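Local coordinates for lysine-sensitive aspartokinase 3 (Escherichia coli, PDB 2J0W), which catalyses the ATP-dependent phosphorylation of L-aspartate to 4-phospho-L-aspartate, the first step toward lysine, and is feedback-inhibited by lysine, at residues 18-23 / 127-132; 28-33 / 214-219. All blocks are in the same frame, centred on the assembly; numbering follows the deposited sequence.

Both contacts belong to the amino acid kinase part of the chain and involve successive pieces of one beta-alpha-beta unit: contact 1 uses helix 17-27, and contact 2 the loop that follows it and enters strand 33-38. Their centres lie about 17 Å apart and their nearest atoms about 5 Å, without touching. Contact 1 is buried apolar packing between helices, whereas contact 2 is a charged pair at the surface, next to the start of the central strands. Contact 1 stands back from the bound ligands, the side chain of Met20 being about 13 Å from both ADP and aspartate. In contact 2, the side chain of Asp30 is about 10 Å from that of Phe9, a residue of the ATP site.

Contact 1: 18-23 / 127-132; sequences DAMNRS and VEILRE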
loop_
_atom_site.group_PDB
_atom_site.type_symbol
_atom_site.label_atom_id
_atom_site.label_comp_id
_atom_site.label_asym_id
_atom_site.label_seq_id
_atom_site.Cartn_x
_atom_site.Cartn_y
_atom_site.Cartn_z
ATOM N N ASP A 18 -34.043 -21.738 -28.789
ATOM C CA ASP A 18 -33.215 -21.319 -29.919
ATOM C C ASP A 18 -31.757 -21.196 -29.515
ATOM O O ASP A 18 -30.886 -21.884 -30.055
ATOM C CB ASP A 18 -33.700 -19.979 -30.475
ATOM C CG ASP A 18 -35.108 -20.060 -31.038
ATOM O OD1 ASP A 18 -35.400 -21.028 -31.780
ATOM O OD2 ASP A 18 -35.917 -19.154 -30.741
ATOM N N ALA A 19 -31.509 -20.308 -28.556
ATOM C CA ALA A 19 -30.174 -20.056 -28.032
ATOM C C ALA A 19 -29.500 -21.372 -27.668
ATOM O O ALA A 19 -28.338 -21.631 -28.020
ATOM C CB ALA A 19 -30.276 -19.165 -26.797
ATOM N N MET A 20 -30.249 -22.203 -26.957
ATOM C CA MET A 20 -29.729 -23.484 -26.536
ATOM C C MET A 20 -29.278 -24.230 -27.776
ATOM O O MET A 20 -28.236 -24.873 -27.773
ATOM C CB MET A 20 -30.808 -24.260 -25.786
ATOM C CG MET A 20 -30.251 -25.224 -24.770
ATOM S SD MET A 20 -31.228 -25.253 -23.254
ATOM C CE MET A 20 -32.185 -26.675 -23.506
ATOM N N ASN A 21 -30.067 -24.125 -28.841
ATOM C CA ASN A 21 -29.741 -24.767 -30.107
ATOM C C ASN A 21 -28.472 -24.146 -30.720
ATOM O O ASN A 21 -27.538 -24.862 -31.107
ATOM C CB ASN A 21 -30.920 -24.643 -31.083
ATOM C CG ASN A 21 -31.858 -25.850 -31.034
ATOM O OD1 ASN A 21 -31.416 -27.008 -31.071
ATOM N ND2 ASN A 21 -33.157 -25.585 -30.973
ATOM N N ARG A 22 -28.437 -22.817 -30.822
ATOM C CA ARG A 22 -27.248 -22.160 -31.357
ATOM C C ARG A 22 -26.039 -22.784 -30.669
ATOM O O ARG A 22 -25.066 -23.162 -31.322
ATOM C CB ARG A 22 -27.258 -20.659 -31.058
ATOM C CG ARG A 22 -27.977 -19.792 -32.071
ATOM C CD ARG A 22 -28.037 -18.337 -31.605
ATOM N NE ARG A 22 -29.369 -17.979 -31.122
ATOM C CZ ARG A 22 -29.637 -17.529 -29.897
ATOM N NH1 ARG A 22 -28.661 -17.378 -29.009
ATOM N NH2 ARG A 22 -30.887 -17.224 -29.560
ATOM N N SER A 23 -26.124 -22.899 -29.346
ATOM C CA SER A 23 -25.040 -23.460 -28.552
ATOM C C SER A 23 -24.802 -24.937 -28.831
ATOM O O SER A 23 -23.664 -25.400 -28.812
ATOM C CB SER A 23 -25.314 -23.249 -27.057
ATOM O OG SER A 23 -25.281 -21.870 -26.727
ATOM N N VAL A 127 -29.307 -31.706 -22.595
ATOM C CA VAL A 127 -29.075 -33.076 -23.046
ATOM C C VAL A 127 -30.206 -33.496 -23.966
ATOM O O VAL A 127 -29.978 -34.169 -24.975
ATOM C CB VAL A 127 -28.975 -34.089 -21.877
ATOM C CG1 VAL A 127 -27.917 -33.639 -20.907
ATOM C CG2 VAL A 127 -30.309 -34.251 -21.182
ATOM N N GLU A 128 -31.422 -33.075 -23.621
ATOM C CA GLU A 128 -32.596 -33.396 -24.417
ATOM C C GLU A 128 -32.532 -32.729 -25.779
ATOM O O GLU A 128 -32.947 -33.311 -26.783
ATOM C CB GLU A 128 -33.868 -32.974 -23.689
ATOM C CG GLU A 128 -34.214 -33.893 -22.539
ATOM C CD GLU A 128 -34.115 -35.358 -22.930
ATOM O OE1 GLU A 128 -34.845 -35.785 -23.853
ATOM O OE2 GLU A 128 -33.297 -36.078 -22.318
ATOM N N ILE A 129 -32.015 -31.508 -25.823
ATOM C CA ILE A 129 -31.896 -30.827 -27.094
ATOM C C ILE A 129 -30.847 -31.528 -27.954
ATOM O O ILE A 129 -30.909 -31.481 -29.184
ATOM C CB ILE A 129 -31.514 -29.356 -26.897
ATOM C CG1 ILE A 129 -32.783 -28.530 -26.708
ATOM C CG2 ILE A 129 -30.737 -28.849 -28.081
ATOM C CD1 ILE A 129 -32.554 -27.040 -26.795
ATOM N N LEU A 130 -29.895 -32.190 -27.304
ATOM C CA LEU A 130 -28.839 -32.892 -28.022
ATOM C C LEU A 130 -29.273 -34.269 -28.503
ATOM O O LEU A 130 -28.863 -34.705 -29.582
ATOM C CB LEU A 130 -27.587 -33.020 -27.153
ATOM C CG LEU A 130 -26.839 -31.722 -26.861
ATOM C CD1 LEU A 130 -25.520 -32.041 -26.192
ATOM C CD2 LEU A 130 -26.589 -30.974 -28.151
ATOM N N ARG A 131 -30.089 -34.957 -27.708
ATOM C CA ARG A 131 -30.584 -36.276 -28.093
ATOM C C ARG A 131 -31.718 -36.180 -29.115
ATOM O O ARG A 131 -32.041 -37.152 -29.794
ATOM C CB ARG A 131 -31.050 -37.048 -26.860
ATOM C CG ARG A 131 -29.904 -37.482 -25.998
ATOM C CD ARG A 131 -30.359 -38.325 -24.846
ATOM N NE ARG A 131 -29.217 -38.832 -24.097
ATOM C CZ ARG A 131 -29.315 -39.544 -22.979
ATOM N NH1 ARG A 131 -30.509 -39.834 -22.474
ATOM N NH2 ARG A 131 -28.217 -39.968 -22.366
ATOM N N GLU A 132 -32.317 -35.000 -29.216
ATOM C CA GLU A 132 -33.396 -34.773 -30.167
ATOM C C GLU A 132 -32.740 -34.715 -31.547
ATOM O O GLU A 132 -33.413 -34.579 -32.572
ATOM C CB GLU A 132 -34.096 -33.450 -29.861
ATOM C CG GLU A 132 -35.443 -33.283 -30.533
ATOM C CD GLU A 132 -36.325 -32.272 -29.819
ATOM O OE1 GLU A 132 -36.411 -31.110 -30.280
ATOM O OE2 GLU A 132 -36.925 -32.649 -28.789
#
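Met20, on helix 17-27, turns its CB toward helix 108-131 and curls over one side of the Ile129 CD1 methyl. CG stands anti to the backbone N (chi1 -152°), and bends farther out bring the chain back on the isoleucine: Met20 CB lies 3.4 Å from Ile129 CD1, and the terminal Met20 CE lies 3.3 Å from Ile129 CD1. Met20 CE also approaches Ile129 CG1, at 3.7 Å. Base and tip of the methionine thus both rest on one methyl in a close apolar fit. An alanine in place of Met20 would keep CB but is likely to open a gap where CG, SD and CE now lie against this methyl. One residue on, Asn21 adds a lighter touch, its OD1 lying 3.6 Å from Ile129 CG2, the other branch of the isoleucine; the polar demand of that oxygen is met by a hydrogen bond from Arg133 NH2, just past residues 127-132. Phe17 and Ala24, a turn to either side on helix 17-27, also touch Ile129. This is buried helix-to-helix packing in the amino acid kinase fold, where helix 17-27 forms the crossover between parallel strands 5-9 and 33-38.

Contact 2: 28-33 / 214-219; sequences LSDANV and ASRVDI
Arg216 reaches from strand 216-221 to Asp30, in the loop that leads into strand 33-38, and forms a salt bridge at the N-terminal ends of central strands in the sheet of the amino acid kinase fold. Strand 5-9 runs between these two strands, and the loop and the arginine strand both bond to its backbone: Asn32 pairs with Val5, and Arg216 with Val6. From CB, the arginine chain first runs extended through CG, anti to its own backbone N, to CD; the side chain packs against Val5 on the way. A bend at chi3 (42°) then swings NE and CZ toward the loop. At the tip, Arg216 NH2 lies 3.5 Å from Asp30 OD2, which sits at the edge of the guanidinium and near its plane. The carboxylate is turned 58° against that plane, and the pair is held by charge without a hydrogen bond. One face of the guanidinium carries the Asp218 carboxylate, with OD2 3.6 Å above the plane, over its centre. This second pairing is long and one of charge alone, no N-H being aimed at the carboxylate; still, the arginine probably eases the mutual repulsion of Asp30 OD2 and Asp218 OD2, 5.7 Å apart. The other oxygen of Asp30 braces the type I turn from Asp30 to Val33: in an Asx turn, OD1 accepts a bond from Asn32 N at 2.6 Å and 149°.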
loop_
_atom_site.group_PDB
_atom_site.type_symbol
_atom_site.label_atom_id
_atom_site.label_comp_id
_atom_site.label_asym_id
_atom_site.label_seq_id
_atom_site.Cartn_x
_atom_site.Cartn_y
_atom_site.Cartn_z
ATOM N N LEU A 28 -21.126 -29.085 -31.707
ATOM C CA LEU A 28 -20.987 -30.080 -32.762
ATOM C C LEU A 28 -20.280 -29.564 -34.005
ATOM O O LEU A 28 -20.461 -30.106 -35.091
ATOM C CB LEU A 28 -22.369 -30.622 -33.131
ATOM C CG LEU A 28 -23.095 -31.153 -31.894
ATOM C CD1 LEU A 28 -24.477 -31.648 -32.254
ATOM C CD2 LEU A 28 -22.268 -32.256 -31.283
ATOM N N SER A 29 -19.484 -28.513 -33.838
ATOM C CA SER A 29 -18.721 -27.934 -34.937
ATOM C C SER A 29 -17.284 -28.381 -34.704
ATOM O O SER A 29 -16.419 -28.235 -35.569
ATOM C CB SER A 29 -18.801 -26.404 -34.912
ATOM O OG SER A 29 -17.935 -25.861 -33.928
ATOM N N ASP A 30 -17.049 -28.926 -33.514
ATOM C CA ASP A 30 -15.739 -29.430 -33.117
ATOM C C ASP A 30 -15.981 -30.733 -32.352
ATOM O O ASP A 30 -16.694 -30.745 -31.350
ATOM C CB ASP A 30 -15.029 -28.411 -32.220
ATOM C CG ASP A 30 -13.608 -28.823 -31.878
ATOM O OD1 ASP A 30 -13.399 -30.002 -31.506
ATOM O OD2 ASP A 30 -12.704 -27.961 -31.971
ATOM N N ALA A 31 -15.395 -31.828 -32.825
ATOM C CA ALA A 31 -15.596 -33.118 -32.179
ATOM C C ALA A 31 -14.720 -33.330 -30.948
ATOM O O ALA A 31 -14.861 -34.343 -30.256
ATOM C CB ALA A 31 -15.382 -34.247 -33.189
ATOM N N ASN A 32 -13.818 -32.383 -30.677
ATOM C CA ASN A 32 -12.944 -32.475 -29.504
ATOM C C ASN A 32 -13.694 -32.019 -28.248
ATOM O O ASN A 32 -13.245 -32.243 -27.118
ATOM C CB ASN A 32 -11.675 -31.625 -29.681
ATOM C CG ASN A 32 -10.719 -32.198 -30.712
ATOM O OD1 ASN A 32 -10.386 -33.389 -30.690
ATOM N ND2 ASN A 32 -10.248 -31.340 -31.609
ATOM N N VAL A 33 -14.833 -31.364 -28.448
ATOM C CA VAL A 33 -15.649 -30.916 -27.327
ATOM C C VAL A 33 -16.295 -32.171 -26.750
ATOM O O VAL A 33 -17.196 -32.760 -27.355
ATOM C CB VAL A 33 -16.753 -29.945 -27.786
ATOM C CG1 VAL A 33 -17.597 -29.491 -26.594
ATOM C CG2 VAL A 33 -16.134 -28.734 -28.452
ATOM N N ALA A 214 -7.092 -31.057 -20.232
ATOM C CA ALA A 214 -7.687 -30.671 -21.506
ATOM C C ALA A 214 -6.719 -29.824 -22.316
ATOM O O ALA A 214 -5.836 -29.157 -21.766
ATOM C CB ALA A 214 -8.962 -29.880 -21.260
ATOM N N SER A 215 -6.902 -29.850 -23.628
ATOM C CA SER A 215 -6.076 -29.081 -24.532
ATOM C C SER A 215 -6.592 -27.660 -24.567
ATOM O O SER A 215 -5.884 -26.745 -24.993
ATOM C CB SER A 215 -6.131 -29.658 -25.948
ATOM O OG SER A 215 -6.914 -30.833 -26.009
ATOM N N ARG A 216 -7.833 -27.457 -24.139
ATOM C CA ARG A 216 -8.403 -26.110 -24.171
ATOM C C ARG A 216 -9.783 -25.935 -23.538
ATOM O O ARG A 216 -10.522 -26.894 -23.313
ATOM C CB ARG A 216 -8.488 -25.623 -25.614
ATOM C CG ARG A 216 -9.071 -24.223 -25.776
ATOM C CD ARG A 216 -9.287 -23.891 -27.238
ATOM N NE ARG A 216 -9.833 -25.046 -27.938
ATOM C CZ ARG A 216 -10.302 -25.016 -29.177
ATOM N NH1 ARG A 216 -10.293 -23.878 -29.861
ATOM N NH2 ARG A 216 -10.778 -26.127 -29.724
ATOM N N VAL A 217 -10.123 -24.677 -23.285
ATOM C CA VAL A 217 -11.391 -24.290 -22.701
ATOM C C VAL A 217 -12.016 -23.230 -23.578
ATOM O O VAL A 217 -11.338 -22.276 -23.978
ATOM C CB VAL A 217 -11.159 -23.678 -21.326
ATOM C CG1 VAL A 217 -12.441 -23.032 -20.823
ATOM C CG2 VAL A 217 -10.651 -24.727 -20.372
ATOM N N ASP A 218 -13.295 -23.383 -23.893
ATOM C CA ASP A 218 -13.970 -22.374 -24.700
ATOM C C ASP A 218 -15.098 -21.669 -23.922
ATOM O O ASP A 218 -16.068 -22.297 -23.490
ATOM C CB ASP A 218 -14.544 -22.983 -25.988
ATOM C CG ASP A 218 -13.481 -23.238 -27.046
ATOM O OD1 ASP A 218 -12.564 -22.399 -27.189
ATOM O OD2 ASP A 218 -13.571 -24.277 -27.742
ATOM N N ILE A 219 -14.962 -20.362 -23.739
ATOM C CA ILE A 219 -15.972 -19.588 -23.032
ATOM C C ILE A 219 -16.908 -18.931 -24.047
ATOM O O ILE A 219 -16.514 -18.011 -24.770
ATOM C CB ILE A 219 -15.321 -18.473 -22.153
ATOM C CG1 ILE A 219 -14.329 -19.094 -21.171
ATOM C CG2 ILE A 219 -16.392 -17.699 -21.384
ATOM C CD1 ILE A 219 -14.898 -20.227 -20.340
#